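Long-range contact in YkuI protein (Bacillus subtilis, PDB 2BAS), which probably acts in cyclic di-GMP signalling as an EAL-domain cyclic-guanylate-specific phosphodiesterase: residues A[90-104]-A[129-143]. Numbering follows the deposited sequence.
Sequences NRIIRQALDRFLEAD and LLKEYEAKGIELHRF
Tyr133 lies against Leu97 and Asp98 where two neighbouring helices of the EAL-domain barrel, 82-100 and 124-135, pack side by side. Strands 53-64 and 108-112 pair in parallel, and helix 82-100 lies between them in the chain. The axes of segments 90-100 and 129-135 approach to 11.4 Å and cross at -22°, nearly parallel. Leu97 CB sits over one face of the Tyr133 ring in a CH-pi contact, 3.9 Å from the centroid. Leu97 CD1 covers the same ring at CD1. The other methyl, Leu97 CD2, meets the edge of the Phe143 ring at CE2 (3.6 Å). At the outer end of the tyrosine, OH donates to Asp98 OD1 (2.9 Å) on its syn side, but tilted 32° out of the carboxylate plane. With an alanine here instead of Tyr133, Asp98 would probably lose this donor and a gap would open beside Leu97.

Farther along, Leu101 CD2 packs on Ile138 CG1 (3.7 Å). Ile138 follows Gly137, whose positive phi ends helix 124-135 in a Schellman motif.

At the other end, the trans first torsion of Leu129 (chi1 171°) swings its CD1 methyl over the guanidinium centre of Arg94. The extended Arg94 chain carries NH1 to Glu132 OE1 (2.8 Å). On the sheet side, Leu97, Phe100 and Phe143 all touch Ile109 of strand 108-112. Lys136 NZ joins the salt-bridge network through a weak bond to Glu132 OE2, at 3.2 Å.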
loop_
_atom_site.group_PDB
_atom_site.type_symbol
_atom_site.label_atom_id
_atom_site.label_comp_id
_atom_site.label_asym_id
_atom_site.label_seq_id
_atom_site.Cartn_x
_atom_site.Cartn_y
_atom_site.Cartn_z
ATOM N N ASN A 90 25.469 -22.375 -14.902
ATOM C CA ASN A 90 25.155 -22.950 -16.209
ATOM C C ASN A 90 24.971 -24.475 -16.201
ATOM O O ASN A 90 24.072 -25.002 -16.861
ATOM C CB ASN A 90 26.185 -22.510 -17.263
ATOM C CG ASN A 90 26.045 -21.025 -17.651
ATOM O OD1 ASN A 90 24.983 -20.417 -17.495
ATOM N ND2 ASN A 90 27.124 -20.447 -18.166
ATOM N N ARG A 91 25.803 -25.183 -15.447
ATOM C CA ARG A 91 25.659 -26.628 -15.349
ATOM C C ARG A 91 24.301 -26.978 -14.737
ATOM O O ARG A 91 23.533 -27.748 -15.315
ATOM C CB ARG A 91 26.824 -27.261 -14.570
ATOM C CG ARG A 91 26.847 -28.803 -14.566
ATOM C CD ARG A 91 27.207 -29.388 -15.930
ATOM N NE ARG A 91 28.623 -29.206 -16.221
ATOM C CZ ARG A 91 29.560 -30.129 -16.014
ATOM N NH1 ARG A 91 30.827 -29.862 -16.305
ATOM N NH2 ARG A 91 29.239 -31.318 -15.519
ATOM N N ILE A 92 23.992 -26.382 -13.594
ATOM C CA ILE A 92 22.718 -26.634 -12.927
ATOM C C ILE A 92 21.508 -26.365 -13.826
ATOM O O ILE A 92 20.657 -27.239 -13.975
ATOM C CB ILE A 92 22.579 -25.806 -11.638
ATOM C CG1 ILE A 92 23.669 -26.181 -10.640
ATOM C CG2 ILE A 92 21.191 -25.990 -11.012
ATOM C CD1 ILE A 92 23.841 -25.125 -9.553
ATOM N N ILE A 93 21.437 -25.164 -14.410
ATOM C CA ILE A 93 20.310 -24.754 -15.262
ATOM C C ILE A 93 20.047 -25.726 -16.409
ATOM O O ILE A 93 18.909 -26.156 -16.617
ATOM C CB ILE A 93 20.501 -23.334 -15.845
ATOM C CG1 ILE A 93 20.684 -22.305 -14.727
ATOM C CG2 ILE A 93 19.300 -22.934 -16.689
ATOM C CD1 ILE A 93 21.275 -20.973 -15.195
ATOM N N ARG A 94 21.104 -26.064 -17.146
ATOM C CA ARG A 94 21.003 -26.984 -18.276
ATOM C C ARG A 94 20.484 -28.370 -17.891
ATOM O O ARG A 94 19.629 -28.925 -18.583
ATOM C CB ARG A 94 22.335 -27.082 -19.012
ATOM C CG ARG A 94 22.673 -25.825 -19.782
ATOM C CD ARG A 94 24.086 -25.865 -20.351
ATOM N NE ARG A 94 24.404 -24.570 -20.942
ATOM C CZ ARG A 94 24.127 -24.214 -22.196
ATOM N NH1 ARG A 94 23.539 -25.065 -23.036
ATOM N NH2 ARG A 94 24.448 -22.994 -22.614
ATOM N N GLN A 95 20.981 -28.926 -16.791
ATOM C CA GLN A 95 20.467 -30.201 -16.312
ATOM C C GLN A 95 18.987 -30.099 -16.002
ATOM O O GLN A 95 18.219 -31.010 -16.314
ATOM C CB GLN A 95 21.196 -30.647 -15.055
ATOM C CG GLN A 95 22.588 -31.169 -15.289
ATOM C CD GLN A 95 23.240 -31.598 -14.002
ATOM O OE1 GLN A 95 22.738 -32.477 -13.297
ATOM N NE2 GLN A 95 24.369 -30.983 -13.685
ATOM N N ALA A 96 18.594 -28.985 -15.390
ATOM C CA ALA A 96 17.221 -28.786 -14.983
ATOM C C ALA A 96 16.284 -28.634 -16.171
ATOM O O ALA A 96 15.220 -29.255 -16.194
ATOM C CB ALA A 96 17.106 -27.599 -14.052
ATOM N N LEU A 97 16.664 -27.817 -17.151
ATOM C CA LEU A 97 15.813 -27.632 -18.326
ATOM C C LEU A 97 15.734 -28.937 -19.121
ATOM O O LEU A 97 14.743 -29.192 -19.806
ATOM C CB LEU A 97 16.265 -26.455 -19.201
ATOM C CG LEU A 97 16.269 -25.040 -18.603
ATOM C CD1 LEU A 97 16.481 -23.993 -19.675
ATOM C CD2 LEU A 97 14.999 -24.718 -17.828
ATOM N N ASP A 98 16.771 -29.764 -19.010
ATOM C CA ASP A 98 16.736 -31.107 -19.578
ATOM C C ASP A 98 15.642 -31.936 -18.886
ATOM O O ASP A 98 14.831 -32.579 -19.556
ATOM C CB ASP A 98 18.108 -31.805 -19.493
ATOM C CG ASP A 98 19.119 -31.274 -20.520
ATOM O OD1 ASP A 98 18.851 -30.253 -21.185
ATOM O OD2 ASP A 98 20.200 -31.880 -20.664
ATOM N N ARG A 99 15.603 -31.892 -17.555
ATOM C CA ARG A 99 14.588 -32.623 -16.793
ATOM C C ARG A 99 13.180 -32.150 -17.147
ATOM O O ARG A 99 12.288 -32.977 -17.348
ATOM C CB ARG A 99 14.853 -32.528 -15.283
ATOM C CG ARG A 99 13.815 -33.195 -14.387
ATOM C CD ARG A 99 13.706 -34.695 -14.609
ATOM N NE ARG A 99 12.325 -35.159 -14.434
ATOM C CZ ARG A 99 11.863 -35.820 -13.372
ATOM N NH1 ARG A 99 12.670 -36.133 -12.364
ATOM N NH2 ARG A 99 10.587 -36.182 -13.326
ATOM N N PHE A 100 12.996 -30.829 -17.241
ATOM C CA PHE A 100 11.713 -30.238 -17.647
ATOM C C PHE A 100 11.239 -30.706 -19.029
ATOM O O PHE A 100 10.044 -30.953 -19.220
ATOM C CB PHE A 100 11.761 -28.704 -17.600
ATOM C CG PHE A 100 11.537 -28.123 -16.225
ATOM C CD1 PHE A 100 12.603 -27.641 -15.474
ATOM C CD2 PHE A 100 10.259 -28.048 -15.685
ATOM C CE1 PHE A 100 12.397 -27.095 -14.197
ATOM C CE2 PHE A 100 10.043 -27.503 -14.413
ATOM C CZ PHE A 100 11.115 -27.028 -13.672
ATOM N N LEU A 101 12.168 -30.842 -19.980
ATOM C CA LEU A 101 11.845 -31.316 -21.334
ATOM C C LEU A 101 11.140 -32.682 -21.347
ATOM O O LEU A 101 10.572 -33.079 -22.364
ATOM C CB LEU A 101 13.101 -31.384 -22.217
ATOM C CG LEU A 101 13.678 -30.180 -22.973
ATOM C CD1 LEU A 101 14.919 -30.626 -23.738
ATOM C CD2 LEU A 101 12.675 -29.558 -23.932
ATOM N N GLU A 102 11.188 -33.388 -20.216
ATOM C CA GLU A 102 10.551 -34.697 -20.076
ATOM C C GLU A 102 9.188 -34.612 -19.393
ATOM O O GLU A 102 8.295 -35.406 -19.679
ATOM C CB GLU A 102 11.455 -35.669 -19.305
ATOM C CG GLU A 102 12.871 -35.837 -19.871
ATOM C CD GLU A 102 12.906 -36.324 -21.315
ATOM O OE1 GLU A 102 12.223 -37.323 -21.646
ATOM O OE2 GLU A 102 13.640 -35.710 -22.118
ATOM N N ALA A 103 9.028 -33.646 -18.497
ATOM C CA ALA A 103 7.784 -33.495 -17.738
ATOM C C ALA A 103 6.675 -32.755 -18.495
ATOM O O ALA A 103 6.771 -32.523 -19.698
ATOM C CB ALA A 103 8.066 -32.821 -16.412
ATOM N N ASP A 104 5.632 -32.378 -17.760
ATOM C CA ASP A 104 4.455 -31.707 -18.310
ATOM C C ASP A 104 4.794 -30.359 -18.950
ATOM O O ASP A 104 5.552 -29.565 -18.388
ATOM C CB ASP A 104 3.401 -31.526 -17.215
ATOM C CG ASP A 104 3.115 -32.818 -16.449
ATOM O OD1 ASP A 104 1.970 -32.980 -15.977
ATOM O OD2 ASP A 104 4.021 -33.671 -16.318
ATOM N N LEU A 129 20.951 -18.706 -23.690
ATOM C CA LEU A 129 20.715 -20.014 -23.077
ATOM C C LEU A 129 19.239 -20.362 -23.097
ATOM O O LEU A 129 18.887 -21.516 -23.333
ATOM C CB LEU A 129 21.244 -20.080 -21.639
ATOM C CG LEU A 129 20.893 -21.320 -20.800
ATOM C CD1 LEU A 129 21.258 -22.617 -21.521
ATOM C CD2 LEU A 129 21.584 -21.269 -19.466
ATOM N N LEU A 130 18.382 -19.371 -22.854
ATOM C CA LEU A 130 16.939 -19.601 -22.854
ATOM C C LEU A 130 16.414 -19.951 -24.246
ATOM O O LEU A 130 15.595 -20.862 -24.392
ATOM C CB LEU A 130 16.182 -18.405 -22.266
ATOM C CG LEU A 130 16.332 -18.128 -20.763
ATOM C CD1 LEU A 130 15.525 -16.891 -20.359
ATOM C CD2 LEU A 130 15.933 -19.327 -19.900
ATOM N N LYS A 131 16.908 -19.239 -25.258
ATOM C CA LYS A 131 16.502 -19.439 -26.653
ATOM C C LYS A 131 16.842 -20.825 -27.210
ATOM O O LYS A 131 16.153 -21.328 -28.095
ATOM C CB LYS A 131 17.099 -18.342 -27.546
ATOM C CG LYS A 131 16.413 -16.972 -27.394
ATOM C CD LYS A 131 17.195 -15.870 -28.105
ATOM C CE LYS A 131 16.404 -14.579 -28.198
ATOM N NZ LYS A 131 15.277 -14.704 -29.162
ATOM N N GLU A 132 17.905 -21.432 -26.684
ATOM C CA GLU A 132 18.332 -22.773 -27.097
ATOM C C GLU A 132 17.294 -23.819 -26.685
ATOM O O GLU A 132 17.031 -24.773 -27.421
ATOM C CB GLU A 132 19.693 -23.112 -26.483
ATOM C CG GLU A 132 20.218 -24.502 -26.834
ATOM C CD GLU A 132 21.300 -24.990 -25.878
ATOM O OE1 GLU A 132 21.956 -24.147 -25.220
ATOM O OE2 GLU A 132 21.495 -26.227 -25.788
ATOM N N TYR A 133 16.718 -23.635 -25.501
ATOM C CA TYR A 133 15.694 -24.544 -25.007
ATOM C C TYR A 133 14.321 -24.190 -25.550
ATOM O O TYR A 133 13.394 -25.001 -25.489
ATOM C CB TYR A 133 15.732 -24.652 -23.486
ATOM C CG TYR A 133 16.925 -25.460 -23.023
ATOM C CD1 TYR A 133 18.158 -24.849 -22.766
ATOM C CD2 TYR A 133 16.835 -26.848 -22.887
ATOM C CE1 TYR A 133 19.265 -25.601 -22.359
ATOM C CE2 TYR A 133 17.934 -27.608 -22.485
ATOM C CZ TYR A 133 19.146 -26.981 -22.223
ATOM O OH TYR A 133 20.223 -27.734 -21.817
ATOM N N GLU A 134 14.212 -22.982 -26.102
ATOM C CA GLU A 134 13.037 -22.566 -26.864
ATOM C C GLU A 134 13.052 -23.388 -28.155
ATOM O O GLU A 134 12.012 -23.849 -28.624
ATOM C CB GLU A 134 13.095 -21.060 -27.167
ATOM C CG GLU A 134 11.854 -20.465 -27.866
ATOM C CD GLU A 134 12.113 -19.092 -28.505
ATOM O OE1 GLU A 134 13.279 -18.636 -28.519
ATOM O OE2 GLU A 134 11.148 -18.473 -29.007
ATOM N N ALA A 135 14.256 -23.581 -28.695
ATOM C CA ALA A 135 14.482 -24.379 -29.896
ATOM C C ALA A 135 14.233 -25.871 -29.658
ATOM O O ALA A 135 13.926 -26.605 -30.593
ATOM C CB ALA A 135 15.894 -24.150 -30.421
ATOM N N LYS A 136 14.367 -26.312 -28.408
ATOM C CA LYS A 136 14.138 -27.717 -28.054
ATOM C C LYS A 136 12.685 -27.979 -27.639
ATOM O O LYS A 136 12.305 -29.123 -27.379
ATOM C CB LYS A 136 15.112 -28.170 -26.961
ATOM C CG LYS A 136 16.565 -28.028 -27.353
ATOM C CD LYS A 136 17.504 -28.395 -26.222
ATOM C CE LYS A 136 18.939 -28.452 -26.744
ATOM N NZ LYS A 136 19.894 -29.029 -25.757
ATOM N N GLY A 137 11.884 -26.917 -27.569
ATOM C CA GLY A 137 10.453 -27.053 -27.307
ATOM C C GLY A 137 9.893 -26.518 -25.998
ATOM O O GLY A 137 8.803 -26.924 -25.598
ATOM N N ILE A 138 10.625 -25.627 -25.322
ATOM C CA ILE A 138 10.115 -24.980 -24.104
ATOM C C ILE A 138 9.717 -23.534 -24.394
ATOM O O ILE A 138 10.573 -22.673 -24.618
ATOM C CB ILE A 138 11.123 -24.975 -22.922
ATOM C CG1 ILE A 138 11.500 -26.393 -22.495
ATOM C CG2 ILE A 138 10.515 -24.256 -21.731
ATOM C CD1 ILE A 138 12.458 -26.447 -21.302
ATOM N N GLU A 139 8.416 -23.277 -24.370
ATOM C CA GLU A 139 7.887 -21.946 -24.626
ATOM C C GLU A 139 8.414 -20.951 -23.589
ATOM O O GLU A 139 8.361 -21.210 -22.385
ATOM C CB GLU A 139 6.357 -21.993 -24.650
ATOM C CG GLU A 139 5.792 -22.884 -25.770
ATOM C CD GLU A 139 4.289 -23.112 -25.666
ATOM O OE1 GLU A 139 3.597 -23.015 -26.704
ATOM O OE2 GLU A 139 3.795 -23.384 -24.550
ATOM N N LEU A 140 8.935 -19.823 -24.067
ATOM C CA LEU A 140 9.544 -18.801 -23.206
ATOM C C LEU A 140 8.640 -18.278 -22.092
ATOM O O LEU A 140 9.134 -17.810 -21.058
ATOM C CB LEU A 140 10.059 -17.625 -24.040
ATOM C CG LEU A 140 11.234 -17.892 -24.986
ATOM C CD1 LEU A 140 11.424 -16.733 -25.956
ATOM C CD2 LEU A 140 12.521 -18.178 -24.215
ATOM N N HIS A 141 7.326 -18.363 -22.302
ATOM C CA HIS A 141 6.360 -17.864 -21.328
ATOM C C HIS A 141 6.297 -18.733 -20.077
ATOM O O HIS A 141 5.594 -18.404 -19.132
ATOM C CB HIS A 141 4.962 -17.669 -21.950
ATOM C CG HIS A 141 4.255 -18.944 -22.315
ATOM N ND1 HIS A 141 3.976 -19.291 -23.618
ATOM C CD2 HIS A 141 3.746 -19.939 -21.547
ATOM C CE1 HIS A 141 3.336 -20.449 -23.640
ATOM N NE2 HIS A 141 3.188 -20.865 -22.396
ATOM N N ARG A 142 7.031 -19.841 -20.079
ATOM C CA ARG A 142 7.052 -20.749 -18.937
ATOM C C ARG A 142 8.131 -20.406 -17.916
ATOM O O ARG A 142 8.170 -20.993 -16.825
ATOM C CB ARG A 142 7.247 -22.183 -19.417
ATOM C CG ARG A 142 6.013 -22.794 -20.071
ATOM C CD ARG A 142 6.371 -24.116 -20.753
ATOM N NE ARG A 142 6.883 -25.104 -19.804
ATOM C CZ ARG A 142 7.501 -26.232 -20.142
ATOM N NH1 ARG A 142 7.705 -26.540 -21.421
ATOM N NH2 ARG A 142 7.923 -27.055 -19.192
ATOM N N PHE A 143 9.005 -19.468 -18.273
ATOM C CA PHE A 143 10.119 -19.091 -17.415
ATOM C C PHE A 143 9.764 -17.965 -16.467
ATOM O O PHE A 143 9.246 -16.924 -16.880
ATOM C CB PHE A 143 11.336 -18.671 -18.242
ATOM C CG PHE A 143 11.975 -19.800 -19.001
ATOM C CD1 PHE A 143 11.826 -19.897 -20.387
ATOM C CD2 PHE A 143 12.731 -20.768 -18.340
ATOM C CE1 PHE A 143 12.425 -20.934 -21.098
ATOM C CE2 PHE A 143 13.324 -21.810 -19.048
ATOM C CZ PHE A 143 13.175 -21.893 -20.426
#